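Local atomic coordinates of inactive glucansucrase (Lactobacillus reuteri, PDB entry 5JBD), a protein that belongs to glycosyl hydrolase family 70, whose members are built round a (beta/alpha)8 barrel, and is named an inactive member of the glucansucrases. Residues L53-W58 with L853-A858; I195-N200 with A761-R766; A212-R217 with N246-V251; Q784-Y789 with S845-G850. All blocks are in the same frame, centred on the assembly; numbering follows the deposited sequence.

Interaction 1: L53-W58 with L853-A858; sequences LSYTDW and LAVKLA. With SO4 (sulfate ion), chain F.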
# COMPACT_ATOMS: atom_id res chain seq x y z
N LEU A 53 14.65 -22.38 20.90
CA LEU A 53 15.54 -21.37 21.48
C LEU A 53 16.14 -20.46 20.41
O LEU A 53 16.45 -20.93 19.31
CB LEU A 53 16.68 -22.05 22.24
CG LEU A 53 16.35 -22.90 23.48
CD1 LEU A 53 17.62 -23.13 24.28
CD2 LEU A 53 15.23 -22.38 24.36
N SER A 54 16.33 -19.19 20.75
CA SER A 54 17.01 -18.22 19.91
C SER A 54 18.35 -17.83 20.52
O SER A 54 18.42 -17.54 21.71
CB SER A 54 16.15 -16.97 19.75
OG SER A 54 16.88 -15.94 19.10
N TYR A 55 19.41 -17.76 19.72
CA TYR A 55 20.73 -17.34 20.21
C TYR A 55 20.75 -15.95 20.84
O TYR A 55 21.55 -15.69 21.71
CB TYR A 55 21.81 -17.43 19.14
CG TYR A 55 22.24 -18.85 18.85
CD1 TYR A 55 23.00 -19.57 19.78
CD2 TYR A 55 21.87 -19.48 17.65
CE1 TYR A 55 23.38 -20.88 19.53
CE2 TYR A 55 22.25 -20.79 17.39
CZ TYR A 55 23.00 -21.48 18.33
OH TYR A 55 23.37 -22.77 18.08
N THR A 56 19.87 -15.06 20.40
CA THR A 56 19.81 -13.70 20.95
C THR A 56 18.88 -13.55 22.16
O THR A 56 18.73 -12.46 22.69
CB THR A 56 19.41 -12.67 19.85
OG1 THR A 56 18.20 -13.10 19.20
CG2 THR A 56 20.52 -12.57 18.83
N ASP A 57 18.26 -14.65 22.60
CA ASP A 57 17.43 -14.64 23.81
C ASP A 57 18.29 -14.86 25.06
O ASP A 57 19.49 -15.07 24.99
CB ASP A 57 16.30 -15.69 23.71
CG ASP A 57 15.04 -15.15 23.06
OD1 ASP A 57 14.95 -13.94 22.76
OD2 ASP A 57 14.12 -15.96 22.82
N TRP A 58 17.62 -14.76 26.20
CA TRP A 58 18.24 -14.81 27.49
C TRP A 58 17.66 -15.96 28.32
O TRP A 58 16.57 -16.48 28.03
CB TRP A 58 18.02 -13.47 28.19
CG TRP A 58 18.72 -12.29 27.55
CD1 TRP A 58 18.64 -11.87 26.23
CD2 TRP A 58 19.55 -11.34 28.21
NE1 TRP A 58 19.41 -10.75 26.04
CE2 TRP A 58 19.96 -10.40 27.24
CE3 TRP A 58 19.98 -11.20 29.53
CZ2 TRP A 58 20.79 -9.34 27.55
CZ3 TRP A 58 20.81 -10.14 29.84
CH2 TRP A 58 21.21 -9.22 28.84
N LEU A 853 18.97 -17.91 13.82
CA LEU A 853 18.68 -17.62 15.23
C LEU A 853 18.31 -18.89 16.00
O LEU A 853 18.69 -19.02 17.17
CB LEU A 853 17.55 -16.59 15.39
CG LEU A 853 17.82 -15.14 14.98
CD1 LEU A 853 16.59 -14.27 15.20
CD2 LEU A 853 18.99 -14.56 15.73
N ALA A 854 17.58 -19.79 15.35
CA ALA A 854 17.12 -21.03 15.98
C ALA A 854 18.27 -21.93 16.39
O ALA A 854 19.10 -22.30 15.56
CB ALA A 854 16.17 -21.78 15.04
N VAL A 855 18.32 -22.29 17.69
CA VAL A 855 19.44 -23.05 18.23
C VAL A 855 19.35 -24.51 17.81
O VAL A 855 18.33 -25.17 18.04
CB VAL A 855 19.50 -22.95 19.78
CG1 VAL A 855 20.60 -23.84 20.35
CG2 VAL A 855 19.72 -21.50 20.21
N LYS A 856 20.42 -24.99 17.19
CA LYS A 856 20.61 -26.39 16.91
C LYS A 856 21.77 -26.88 17.76
O LYS A 856 22.73 -26.14 17.99
CB LYS A 856 20.93 -26.60 15.43
CG LYS A 856 19.78 -26.22 14.51
CD LYS A 856 20.09 -26.45 13.04
CE LYS A 856 18.85 -26.22 12.20
NZ LYS A 856 19.06 -26.27 10.73
N LEU A 857 21.67 -28.12 18.23
CA LEU A 857 22.76 -28.76 18.96
C LEU A 857 23.86 -29.14 17.96
O LEU A 857 23.66 -29.04 16.75
CB LEU A 857 22.27 -30.00 19.74
CG LEU A 857 21.43 -29.90 21.02
CD1 LEU A 857 22.34 -29.83 22.22
CD2 LEU A 857 20.41 -28.76 21.05
N ALA A 858 25.03 -29.55 18.46
CA ALA A 858 26.17 -29.89 17.59
C ALA A 858 25.83 -30.98 16.56
O ALA A 858 26.32 -30.93 15.43
CB ALA A 858 27.38 -30.29 18.43
S SO4 F . 25.94 -29.26 22.35
O1 SO4 F . 27.41 -29.16 22.43
O2 SO4 F . 25.42 -30.17 23.39
O3 SO4 F . 25.56 -29.80 21.02
O4 SO4 F . 25.34 -27.92 22.54
O HOH W 1 15.80 -24.20 19.00
O HOH W 2 22.43 -23.53 15.46

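Interaction 2: I195-N200 with A761-R766; sequences IFVNNN and AVTVTR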
# COMPACT_ATOMS: atom_id res chain seq x y z
N ILE A 195 8.01 -17.96 2.30
CA ILE A 195 6.67 -18.55 2.50
C ILE A 195 6.63 -19.39 3.78
O ILE A 195 7.65 -19.94 4.19
CB ILE A 195 6.19 -19.43 1.32
CG1 ILE A 195 7.16 -20.59 1.03
CG2 ILE A 195 5.99 -18.57 0.08
CD1 ILE A 195 6.65 -21.56 -0.03
N PHE A 196 5.45 -19.49 4.38
CA PHE A 196 5.22 -20.39 5.52
C PHE A 196 4.68 -21.72 5.00
O PHE A 196 3.67 -21.75 4.26
CB PHE A 196 4.20 -19.79 6.50
CG PHE A 196 4.57 -18.44 7.05
CD1 PHE A 196 5.89 -18.02 7.14
CD2 PHE A 196 3.57 -17.59 7.49
CE1 PHE A 196 6.20 -16.78 7.67
CE2 PHE A 196 3.88 -16.34 8.02
CZ PHE A 196 5.20 -15.94 8.11
N VAL A 197 5.36 -22.81 5.36
CA VAL A 197 5.01 -24.16 4.89
C VAL A 197 4.67 -25.07 6.05
O VAL A 197 5.04 -24.79 7.20
CB VAL A 197 6.11 -24.82 4.02
CG1 VAL A 197 6.49 -23.92 2.84
CG2 VAL A 197 7.34 -25.22 4.84
N ASN A 198 3.97 -26.15 5.74
CA ASN A 198 3.57 -27.13 6.74
C ASN A 198 4.76 -27.94 7.24
O ASN A 198 5.68 -28.24 6.49
CB ASN A 198 2.49 -28.08 6.19
CG ASN A 198 1.14 -27.41 6.01
OD1 ASN A 198 0.94 -26.26 6.40
ND2 ASN A 198 0.20 -28.12 5.40
N ASN A 199 4.72 -28.26 8.53
CA ASN A 199 5.78 -29.04 9.15
C ASN A 199 5.27 -29.71 10.42
O ASN A 199 5.28 -29.10 11.51
CB ASN A 199 7.01 -28.17 9.44
CG ASN A 199 8.15 -28.97 10.04
OD1 ASN A 199 8.12 -30.21 10.06
ND2 ASN A 199 9.17 -28.27 10.54
N ASN A 200 4.83 -30.95 10.27
CA ASN A 200 4.40 -31.77 11.38
C ASN A 200 5.35 -32.96 11.56
O ASN A 200 4.92 -34.06 11.88
CB ASN A 200 2.94 -32.23 11.16
CG ASN A 200 2.32 -32.86 12.41
OD1 ASN A 200 2.67 -32.52 13.55
ND2 ASN A 200 1.38 -33.77 12.20
N ALA A 761 7.54 -19.43 15.94
CA ALA A 761 8.39 -20.33 15.18
C ALA A 761 7.58 -20.84 13.99
O ALA A 761 6.58 -21.54 14.16
CB ALA A 761 8.91 -21.49 16.02
N VAL A 762 8.02 -20.47 12.80
CA VAL A 762 7.40 -20.94 11.55
C VAL A 762 8.46 -21.66 10.72
O VAL A 762 9.64 -21.36 10.85
CB VAL A 762 6.79 -19.78 10.73
CG1 VAL A 762 5.50 -19.31 11.38
CG2 VAL A 762 7.75 -18.62 10.57
N THR A 763 8.03 -22.60 9.88
CA THR A 763 8.92 -23.27 8.96
C THR A 763 8.82 -22.56 7.61
O THR A 763 7.70 -22.40 7.07
CB THR A 763 8.58 -24.76 8.86
OG1 THR A 763 8.63 -25.35 10.16
CG2 THR A 763 9.57 -25.47 7.95
N VAL A 764 9.96 -22.12 7.07
CA VAL A 764 9.97 -21.26 5.87
C VAL A 764 10.92 -21.67 4.75
O VAL A 764 11.86 -22.44 4.94
CB VAL A 764 10.28 -19.79 6.23
CG1 VAL A 764 9.40 -19.31 7.38
CG2 VAL A 764 11.76 -19.58 6.56
N THR A 765 10.66 -21.11 3.56
CA THR A 765 11.47 -21.34 2.36
C THR A 765 11.62 -20.00 1.64
O THR A 765 10.67 -19.22 1.54
CB THR A 765 10.81 -22.38 1.44
OG1 THR A 765 10.80 -23.64 2.10
CG2 THR A 765 11.55 -22.52 0.11
N ARG A 766 12.83 -19.75 1.14
CA ARG A 766 13.16 -18.49 0.47
C ARG A 766 12.55 -18.50 -0.94
O ARG A 766 12.90 -19.34 -1.75
CB ARG A 766 14.69 -18.35 0.35
CG ARG A 766 15.19 -17.06 -0.29
CD ARG A 766 14.97 -15.86 0.60
NE ARG A 766 15.47 -14.64 -0.04
CZ ARG A 766 14.84 -13.96 -1.00
NH1 ARG A 766 13.66 -14.37 -1.47
NH2 ARG A 766 15.41 -12.86 -1.51
O HOH W 3 5.17 -22.48 9.02

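Interaction 3: A212-R217 with N246-V251; sequences ADSNYR and NSNPVV. With GOL (glycerol), chain J.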
# COMPACT_ATOMS: atom_id res chain seq x y z
N ALA A 212 1.09 -23.95 13.07
CA ALA A 212 1.06 -23.01 11.92
C ALA A 212 0.73 -23.66 10.57
O ALA A 212 0.78 -22.99 9.52
CB ALA A 212 2.39 -22.25 11.82
N ASP A 213 0.38 -24.95 10.58
CA ASP A 213 -0.00 -25.66 9.37
C ASP A 213 -1.34 -25.16 8.82
O ASP A 213 -2.18 -24.63 9.57
CB ASP A 213 -0.11 -27.17 9.60
CG ASP A 213 1.24 -27.85 9.81
OD1 ASP A 213 2.29 -27.18 9.72
OD2 ASP A 213 1.24 -29.07 10.07
N SER A 214 -1.51 -25.31 7.51
CA SER A 214 -2.74 -24.93 6.84
C SER A 214 -3.04 -25.89 5.68
O SER A 214 -2.13 -26.36 4.99
CB SER A 214 -2.66 -23.48 6.36
OG SER A 214 -3.77 -23.12 5.54
N ASN A 215 -4.32 -26.17 5.49
CA ASN A 215 -4.83 -26.88 4.31
C ASN A 215 -5.11 -25.93 3.14
O ASN A 215 -5.55 -26.38 2.10
CB ASN A 215 -6.11 -27.63 4.67
CG ASN A 215 -5.88 -28.78 5.63
OD1 ASN A 215 -6.63 -28.94 6.59
ND2 ASN A 215 -4.82 -29.56 5.41
N TYR A 216 -4.89 -24.62 3.33
CA TYR A 216 -5.20 -23.63 2.32
C TYR A 216 -3.92 -23.04 1.75
O TYR A 216 -3.16 -23.77 1.11
CB TYR A 216 -6.22 -22.63 2.88
CG TYR A 216 -7.52 -23.36 3.13
CD1 TYR A 216 -8.39 -23.62 2.07
CD2 TYR A 216 -7.83 -23.89 4.38
CE1 TYR A 216 -9.55 -24.35 2.26
CE2 TYR A 216 -9.01 -24.61 4.59
CZ TYR A 216 -9.86 -24.85 3.52
OH TYR A 216 -11.03 -25.56 3.69
N ARG A 217 -3.63 -21.76 2.00
CA ARG A 217 -2.49 -21.10 1.37
C ARG A 217 -2.48 -21.30 -0.16
O ARG A 217 -1.43 -21.58 -0.75
CB ARG A 217 -1.15 -21.54 2.01
CG ARG A 217 -0.99 -21.14 3.48
CD ARG A 217 0.46 -21.26 3.99
NE ARG A 217 0.59 -20.80 5.38
CZ ARG A 217 0.87 -21.56 6.46
NH1 ARG A 217 1.10 -22.88 6.37
NH2 ARG A 217 0.93 -20.99 7.66
N ASN A 246 -5.83 -15.07 2.05
CA ASN A 246 -7.21 -14.81 1.64
C ASN A 246 -7.91 -15.99 0.92
O ASN A 246 -9.05 -15.84 0.48
CB ASN A 246 -7.28 -13.50 0.82
CG ASN A 246 -7.15 -12.25 1.70
OD1 ASN A 246 -8.06 -11.94 2.48
ND2 ASN A 246 -6.04 -11.53 1.59
N SER A 247 -7.24 -17.14 0.81
CA SER A 247 -7.90 -18.41 0.41
C SER A 247 -8.48 -19.17 1.62
O SER A 247 -9.24 -20.12 1.43
CB SER A 247 -6.92 -19.31 -0.32
OG SER A 247 -5.99 -19.90 0.58
N ASN A 248 -8.10 -18.80 2.84
CA ASN A 248 -8.59 -19.51 4.04
C ASN A 248 -10.06 -19.13 4.29
O ASN A 248 -10.34 -17.95 4.48
CB ASN A 248 -7.71 -19.19 5.25
CG ASN A 248 -8.11 -19.97 6.50
OD1 ASN A 248 -9.27 -19.94 6.90
ND2 ASN A 248 -7.15 -20.67 7.10
N PRO A 249 -10.99 -20.11 4.32
CA PRO A 249 -12.41 -19.77 4.54
C PRO A 249 -12.73 -18.98 5.81
O PRO A 249 -13.66 -18.17 5.80
CB PRO A 249 -13.11 -21.14 4.58
CG PRO A 249 -12.21 -22.04 3.82
CD PRO A 249 -10.81 -21.55 4.10
N VAL A 250 -11.95 -19.18 6.87
CA VAL A 250 -12.11 -18.40 8.11
C VAL A 250 -11.69 -16.94 7.89
O VAL A 250 -12.37 -16.01 8.36
CB VAL A 250 -11.36 -19.03 9.32
CG1 VAL A 250 -11.49 -18.16 10.57
CG2 VAL A 250 -11.90 -20.44 9.62
N VAL A 251 -10.60 -16.73 7.17
CA VAL A 251 -10.16 -15.39 6.80
C VAL A 251 -11.22 -14.72 5.90
O VAL A 251 -11.51 -13.52 6.05
CB VAL A 251 -8.77 -15.39 6.13
CG1 VAL A 251 -8.38 -13.99 5.65
CG2 VAL A 251 -7.73 -15.90 7.12
C1 GOL J . -6.42 -24.12 7.92
O1 GOL J . -6.09 -25.47 7.60
C2 GOL J . -5.90 -23.75 9.32
O2 GOL J . -5.01 -22.63 9.21
C3 GOL J . -7.07 -23.39 10.23
O3 GOL J . -7.69 -22.19 9.76
O HOH W 4 -4.56 -20.62 6.07

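Interaction 4: Q784-Y789 with S845-G850; sequences QIYFAY and SLQNIG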
# COMPACT_ATOMS: atom_id res chain seq x y z
N GLN A 784 13.19 -24.24 6.91
CA GLN A 784 13.98 -23.79 8.05
C GLN A 784 13.09 -23.11 9.06
O GLN A 784 12.24 -22.29 8.69
CB GLN A 784 15.05 -22.78 7.61
CG GLN A 784 16.16 -23.35 6.74
CD GLN A 784 16.89 -24.50 7.38
OE1 GLN A 784 17.33 -24.43 8.52
NE2 GLN A 784 17.03 -25.59 6.63
N ILE A 785 13.30 -23.41 10.33
CA ILE A 785 12.58 -22.72 11.39
C ILE A 785 13.11 -21.29 11.51
O ILE A 785 14.32 -21.08 11.62
CB ILE A 785 12.62 -23.50 12.73
CG1 ILE A 785 11.89 -24.84 12.54
CG2 ILE A 785 11.98 -22.67 13.84
CD1 ILE A 785 11.69 -25.68 13.77
N TYR A 786 12.19 -20.33 11.53
CA TYR A 786 12.45 -18.89 11.47
C TYR A 786 11.51 -18.21 12.46
O TYR A 786 10.32 -18.56 12.53
CB TYR A 786 12.13 -18.43 10.04
CG TYR A 786 12.36 -16.96 9.68
CD1 TYR A 786 13.64 -16.39 9.73
CD2 TYR A 786 11.31 -16.15 9.21
CE1 TYR A 786 13.85 -15.06 9.36
CE2 TYR A 786 11.52 -14.82 8.83
CZ TYR A 786 12.78 -14.28 8.90
OH TYR A 786 13.00 -12.95 8.53
N PHE A 787 12.03 -17.25 13.23
CA PHE A 787 11.25 -16.62 14.29
C PHE A 787 10.59 -15.32 13.83
O PHE A 787 10.87 -14.23 14.34
CB PHE A 787 12.12 -16.40 15.54
CG PHE A 787 12.72 -17.67 16.10
CD1 PHE A 787 11.94 -18.81 16.31
CD2 PHE A 787 14.05 -17.71 16.48
CE1 PHE A 787 12.49 -19.97 16.85
CE2 PHE A 787 14.61 -18.86 17.03
CZ PHE A 787 13.82 -19.99 17.21
N ALA A 788 9.68 -15.45 12.87
CA ALA A 788 9.02 -14.29 12.27
C ALA A 788 8.09 -13.65 13.26
O ALA A 788 7.49 -14.35 14.10
CB ALA A 788 8.23 -14.71 11.03
N TYR A 789 7.97 -12.33 13.18
CA TYR A 789 6.89 -11.60 13.85
C TYR A 789 5.61 -11.85 13.06
O TYR A 789 5.53 -11.46 11.90
CB TYR A 789 7.21 -10.11 13.94
CG TYR A 789 8.32 -9.83 14.94
CD1 TYR A 789 9.66 -9.92 14.57
CD2 TYR A 789 8.02 -9.53 16.26
CE1 TYR A 789 10.67 -9.69 15.49
CE2 TYR A 789 9.03 -9.28 17.19
CZ TYR A 789 10.35 -9.37 16.80
OH TYR A 789 11.35 -9.14 17.72
N SER A 845 7.59 -10.80 3.85
CA SER A 845 8.83 -10.23 3.35
C SER A 845 9.92 -10.41 4.42
O SER A 845 9.61 -10.58 5.59
CB SER A 845 8.68 -8.75 2.98
OG SER A 845 8.07 -8.00 4.01
N LEU A 846 11.18 -10.42 4.00
CA LEU A 846 12.28 -10.70 4.91
C LEU A 846 12.26 -9.69 6.05
O LEU A 846 12.09 -8.49 5.81
CB LEU A 846 13.62 -10.68 4.18
CG LEU A 846 13.79 -11.55 2.93
CD1 LEU A 846 15.21 -11.45 2.39
CD2 LEU A 846 13.39 -13.00 3.17
N GLN A 847 12.38 -10.16 7.29
CA GLN A 847 12.18 -9.29 8.45
C GLN A 847 13.47 -8.74 9.08
O GLN A 847 13.42 -8.05 10.10
CB GLN A 847 11.33 -10.01 9.50
CG GLN A 847 9.91 -10.28 9.02
CD GLN A 847 8.98 -10.74 10.12
OE1 GLN A 847 9.40 -11.00 11.24
NE2 GLN A 847 7.69 -10.87 9.80
N ASN A 848 14.62 -9.05 8.46
CA ASN A 848 15.93 -8.56 8.89
C ASN A 848 16.35 -9.04 10.31
O ASN A 848 16.97 -8.30 11.05
CB ASN A 848 16.00 -7.02 8.83
CG ASN A 848 15.74 -6.46 7.44
OD1 ASN A 848 14.93 -5.56 7.26
ND2 ASN A 848 16.43 -6.99 6.44
N ILE A 849 16.02 -10.29 10.64
CA ILE A 849 16.43 -10.90 11.93
C ILE A 849 17.48 -12.00 11.84
O ILE A 849 18.23 -12.23 12.81
CB ILE A 849 15.21 -11.41 12.73
CG1 ILE A 849 14.45 -12.50 11.97
CG2 ILE A 849 14.28 -10.24 13.07
CD1 ILE A 849 13.29 -13.09 12.73
N GLY A 850 17.52 -12.71 10.71
CA GLY A 850 18.48 -13.77 10.47
C GLY A 850 17.82 -15.13 10.41
O GLY A 850 16.82 -15.37 11.10
O HOH W 5 14.95 -16.82 13.03

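Interaction 1: L53-W58 with L853-A858
Leu53 O accepts from Val855 N at 2.8 Å, while Leu853 O accepts from Tyr55 N at 2.9 Å. The two bonds make a single beta bridge between Ser54 and Ala854, tying a loop near the start of the modelled chain to one near its end. Each carbonyl is also approached by a CA-H group: Ala854 CA comes to 3.4 Å from Leu53 O, and Ser54 CA to 3.3 Å from Leu853 O.

Valine suits position 855 because its two methyls serve different neighbours. CG2 sits over the centre of the Tyr55 ring, 3.6 Å from the centroid and 3° off the ring normal, a nearly axial CH-pi contact, and also reaches Leu53 CB. CG1, turned anti to the backbone N (chi1 175°), lies beside the phenol oxygen.

Ser54 opens a type I turn to Asp57, which bends the chain back. Phe787 packs on Ser54, Leu853 and Ala854, joining the bridge to strand 784-791. The ring of Tyr55 is long enough to carry its hydroxyl toward the Val855-Lys856 peptide: a water in the plane of the ring, at its edge, links Tyr55 OH (2.9 Å) to Lys856 N (3.0 Å).

Interaction 2: I195-N200 with A761-R766
Asn199 swings CG to the far side of its CA-CB bond from the backbone N (chi1 -178°), and Thr763 turns OG1 away from its carbonyl carbon (chi1 -57°). These turns bring the two polar ends together, the side chains crossing at about a right angle. Asn199 ND2 donates to Thr763 OG1 at 3.0 Å, and the acceptor lies in the amide plane. A carboxamide fits here because ND2 has a second hydrogen, given to Lys206 O, while Thr763 OG1 is also hydrogen-bonded to Thr209 OG1.

Strands 193-197 and 758-767 pair antiparallel as neighbours in a six-stranded sheet, with 841-845 beyond the first and 784-791 beyond the second. Ile195 and Thr765 form a hydrogen-bonded pair, with Ile195 N reaching Thr765 O at 3.0 Å and a longer return bond of 3.3 Å from Thr765 N to Ile195 O. Farther along, Val197 N gives an almost straight bond to Thr763 O (2.9 Å, 175°). Beyond that bond, a water links Val197 O with Thr763 N.

Phe196 and Val764 are a non-hydrogen-bonded pair with side chains lying alongside each other. The flat phenyl uses two aspects: Val762 CB is over one face, whereas Val764 CG1 meets the ring edge, 3.7 Å from Phe196 CD1. Branched, apolar valines fill both places. Thr844 and Gln841 of strand 841-845 also touch Phe196.

Interaction 3: A212-R217 with N246-V251
Tyr216 and Pro249 approach from opposite directions, the proline presenting its CD methylene over the centre of the phenol ring. CD stands 3.4 Å from the ring centroid and only 9° off the normal, a CH-pi contact made at the first turn of helix 249-263. Proline suits this place: the first turn needs no N-H from it, and its CD carries hydrogens that can point into an aromatic face.

Asn248, just before it, is the N-cap. With CG anti to the backbone N (chi1 -176°), OD1 curls back to accept Val250 N at 2.8 Å, and more weakly Val251 N. The other end of the amide faces the loop 212-217, where one water joins Asn248 ND2 to Ser214 OG; a glycerol bridges ND2 and Asn215 N as well. Ser214 OG in turn accepts Tyr216 N at 2.9 Å, an ST turn that shapes the loop just ahead of the ring.

Ser247 OG packs against Tyr216 CB, but its polar partners are Asp245 and Leu218 N. The Arg217 side chain leads away from 246-251 and folds back on its own loop: Ser214 CB lies over one face of its guanidinium, and NH2 donates to Ala212 O at 2.7 Å.

Interaction 4: Q784-Y789 with S845-G850
Tyr789 offers its backbone N-H and C=O to one side-chain amide, that of Gln847, much as an edge strand would offer them to a neighbour. Gln847 OE1 accepts Tyr789 N at 2.8 Å on a lone pair, in the carbonyl plane, and the same oxygen lies in the plane of the Tyr789 ring, at its edge. Gln847 NE2 gives one hydrogen to Tyr789 O at 3.1 Å, with that oxygen close to the amide plane, and is also bonded to Thr844 OG1. The two-handed grip fixes which end of the amide is which, and the side chain, extended beyond CG (chi2 -168°), has the reach for it. A third bond joins Gln847 N to Tyr786 OH at 3.1 Å. The stronger partner of that hydroxyl is Glu172, whose carboxylate also collects the N-H groups of Asn848, Ile849 and Gly850.

Apolar contact centres on Ile849: its CG1 lies 3.7 Å from Tyr786 CE1, and CD1 is over a face of the same ring. Ile849 CD1 also comes to 3.1 Å from Phe787 O, a close approach of methyl to carbonyl.

A water bridges Phe787 N and Gly850 O. Glycine suits position 850, where phi is 112° and a CB would jam against the preceding carbonyl O.

Strand 784-791 is outermost in the six-stranded antiparallel sheet, paired on its inner side with strand 758-767, and the loop following strand 841-845 closes over it.

Interactions 2 and 4 share the six-stranded antiparallel sheet, their centres about 11 Å apart: strands 193-197 and 758-767 form interaction 2, and 784-791, next to 758-767, enters interaction 4. Interaction 3 lies about 14 Å from interaction 2, centre to centre, and Asn198 and Asn199 bond to Ser214 and Asp213. Interaction 1, its centre about 14 Å from that of interaction 4, touches it through Phe787. Along the chain, interaction 1 encloses all the others, interaction 2 encloses interaction 3, and interaction 4 opens after interaction 2 closes. Early strands (193-197, 242-244) thus pair with late ones, and interaction 1 joins the chain's two ends beside them; the family's barrel, circularly permuted, probably reflects a similar meeting.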